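Side-chain contact in sensor protein, Kinase (Polaromonas sp. JS666, PDB 3GRC), which is a putative sensor histidine kinase whose crystallised part is a receiver domain, probably accepting a phosphoryl group in two-component signalling: residues D32-H37 against R49-M54. Residues are numbered along the deposited sequence; the frame is centred on the assembly and turned at random.
Sequences DSDMVH and RPYAAM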
loop_
_atom_site.group_PDB
_atom_site.type_symbol
_atom_site.label_atom_id
_atom_site.label_comp_id
_atom_site.label_asym_id
_atom_site.label_seq_id
_atom_site.Cartn_x
_atom_site.Cartn_y
_atom_site.Cartn_z
ATOM N N ASP A 32 -4.730 7.872 9.718
ATOM C CA ASP A 32 -4.448 6.954 10.822
ATOM C C ASP A 32 -3.881 5.772 10.041
ATOM O O ASP A 32 -4.147 5.633 8.837
ATOM C CB ASP A 32 -5.715 6.460 11.546
ATOM C CG ASP A 32 -6.288 7.478 12.530
ATOM O OD1 ASP A 32 -5.520 8.226 13.159
ATOM O OD2 ASP A 32 -7.524 7.507 12.693
ATOM N N SER A 33 -3.111 4.921 10.698
ATOM C CA SER A 33 -2.556 3.763 10.003
ATOM C C SER A 33 -2.066 2.649 10.916
ATOM O O SER A 33 -1.737 2.862 12.079
ATOM C CB SER A 33 -1.415 4.187 9.075
ATOM O OG SER A 33 -0.328 4.729 9.786
ATOM N N ASP A 34 -2.014 1.454 10.355
ATOM C CA ASP A 34 -1.563 0.286 11.063
ATOM C C ASP A 34 -0.357 -0.266 10.329
ATOM O O ASP A 34 -0.326 -0.304 9.105
ATOM C CB ASP A 34 -2.659 -0.784 11.096
ATOM C CG ASP A 34 -3.803 -0.429 12.040
ATOM O OD1 ASP A 34 -3.534 0.195 13.081
ATOM O OD2 ASP A 34 -4.962 -0.785 11.744
HETATM N N MSE A 35 0.640 -0.709 11.072
HETATM C CA MSE A 35 1.820 -1.273 10.442
HETATM C C MSE A 35 1.830 -2.799 10.572
HETATM O O MSE A 35 1.562 -3.344 11.633
HETATM C CB MSE A 35 3.100 -0.723 11.090
HETATM C CG MSE A 35 3.173 0.786 11.234
HETATM SE SE MSE A 35 4.722 1.292 12.239
HETATM C CE MSE A 35 4.057 1.069 14.077
ATOM N N VAL A 36 2.129 -3.474 9.476
ATOM C CA VAL A 36 2.277 -4.928 9.433
ATOM C C VAL A 36 3.524 -5.177 8.593
ATOM O O VAL A 36 3.898 -4.344 7.774
ATOM C CB VAL A 36 1.038 -5.675 8.836
ATOM C CG1 VAL A 36 -0.148 -5.487 9.779
ATOM C CG2 VAL A 36 0.701 -5.179 7.423
ATOM N N HIS A 37 4.168 -6.320 8.788
ATOM C CA HIS A 37 5.412 -6.588 8.078
ATOM C C HIS A 37 5.459 -7.721 7.059
ATOM O O HIS A 37 6.547 -8.074 6.588
ATOM C CB HIS A 37 6.528 -6.777 9.107
ATOM C CG HIS A 37 6.294 -7.901 10.063
ATOM N ND1 HIS A 37 6.497 -9.227 9.730
ATOM C CD2 HIS A 37 5.852 -7.911 11.345
ATOM C CE1 HIS A 37 6.194 -9.993 10.756
ATOM N NE2 HIS A 37 5.799 -9.215 11.754
ATOM N N ARG A 49 -10.789 -4.851 9.669
ATOM C CA ARG A 49 -11.401 -3.532 9.757
ATOM C C ARG A 49 -11.355 -2.755 8.450
ATOM O O ARG A 49 -10.683 -3.151 7.505
ATOM C CB ARG A 49 -10.766 -2.707 10.890
ATOM C CG ARG A 49 -9.316 -2.309 10.706
ATOM C CD ARG A 49 -8.781 -1.587 11.952
ATOM N NE ARG A 49 -9.480 -0.329 12.221
ATOM C CZ ARG A 49 -9.291 0.437 13.300
ATOM N NH1 ARG A 49 -8.420 0.091 14.244
ATOM N NH2 ARG A 49 -9.983 1.561 13.437
ATOM N N PRO A 50 -12.104 -1.645 8.377
ATOM C CA PRO A 50 -12.158 -0.800 7.181
ATOM C C PRO A 50 -10.879 0.009 6.971
ATOM O O PRO A 50 -10.382 0.647 7.905
ATOM C CB PRO A 50 -13.365 0.104 7.448
ATOM C CG PRO A 50 -14.224 -0.720 8.372
ATOM C CD PRO A 50 -13.188 -1.282 9.308
ATOM N N TYR A 51 -10.356 -0.037 5.749
ATOM C CA TYR A 51 -9.152 0.700 5.369
ATOM C C TYR A 51 -9.426 1.485 4.091
ATOM O O TYR A 51 -10.023 0.956 3.162
ATOM C CB TYR A 51 -7.979 -0.256 5.128
ATOM C CG TYR A 51 -7.363 -0.803 6.391
ATOM C CD1 TYR A 51 -6.657 0.027 7.262
ATOM C CD2 TYR A 51 -7.536 -2.139 6.747
ATOM C CE1 TYR A 51 -6.148 -0.459 8.451
ATOM C CE2 TYR A 51 -7.032 -2.637 7.939
ATOM C CZ TYR A 51 -6.342 -1.795 8.791
ATOM O OH TYR A 51 -5.879 -2.289 9.984
ATOM N N ALA A 52 -9.003 2.744 4.053
ATOM C CA ALA A 52 -9.195 3.581 2.872
ATOM C C ALA A 52 -8.196 3.158 1.790
ATOM O O ALA A 52 -8.466 3.301 0.594
ATOM C CB ALA A 52 -8.987 5.039 3.220
ATOM N N ALA A 53 -7.044 2.641 2.211
ATOM C CA ALA A 53 -6.031 2.219 1.268
ATOM C C ALA A 53 -4.905 1.447 1.944
ATOM O O ALA A 53 -4.827 1.370 3.161
ATOM C CB ALA A 53 -5.461 3.434 0.549
HETATM N N MSE A 54 -4.044 0.862 1.130
HETATM C CA MSE A 54 -2.883 0.103 1.590
HETATM C C MSE A 54 -1.645 0.563 0.839
HETATM O O MSE A 54 -1.723 0.931 -0.340
HETATM C CB MSE A 54 -3.064 -1.410 1.331
HETATM C CG MSE A 54 -1.825 -2.276 1.616
HETATM SE SE MSE A 54 -2.220 -4.217 1.460
HETATM C CE MSE A 54 -0.431 -4.862 2.039
#
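Tyr-51 OH donates a hydrogen bond to Asp-34 OD2, and this bond carries the contact. It is very short, 2.5 Å from Tyr-51 OH to Asp-34 OD2. The carboxylate oxygen comes to the edge of the tyrosine ring and lies in its plane. Asp-34 OD2 is also 3.5 Å from Tyr-51 CE1. The carboxylate itself stands almost upright to the ring, with the two planes 84° apart. Each side chain has CG anti to its own carbonyl carbon (chi1 -73° in Asp-34, -76° in Tyr-51), and this brings the carboxylate and the hydroxyl together, the two side chains crossing at about a right angle.

Arg-49 adds a looser contact. Its CD lies 3.9 Å from Asp-34 OD2. Its chain bends at chi3, and Arg-49 NH1 ends 4.4 Å from Asp-34 OD2. The oxygen sits well out of the guanidinium plane, so the attraction is of charge alone.

The other carboxylate oxygen, Asp-34 OD1, forms a salt bridge with Arg-8 of strand 8-12. Asp-34 is thus held through both oxygens, and the nearby arginines would probably favour its charged form. Gln-45 of helix 39-48 hydrogen-bonds to Tyr-51 OH, which fixes the hydroxyl from a second partner. A phenylalanine at Tyr-51 would probably leave Asp-34 OD2 and Gln-45 without their shared hydroxyl partner.

Strand 32-36 is an outer strand of the parallel sheet, and strand 8-12 runs between it and strand 53-56. The contact therefore spans one strand, within the beta-alpha-beta crossover through helix 39-48, in the 2-1-3-4-5 sheet of the CheY-like receiver fold.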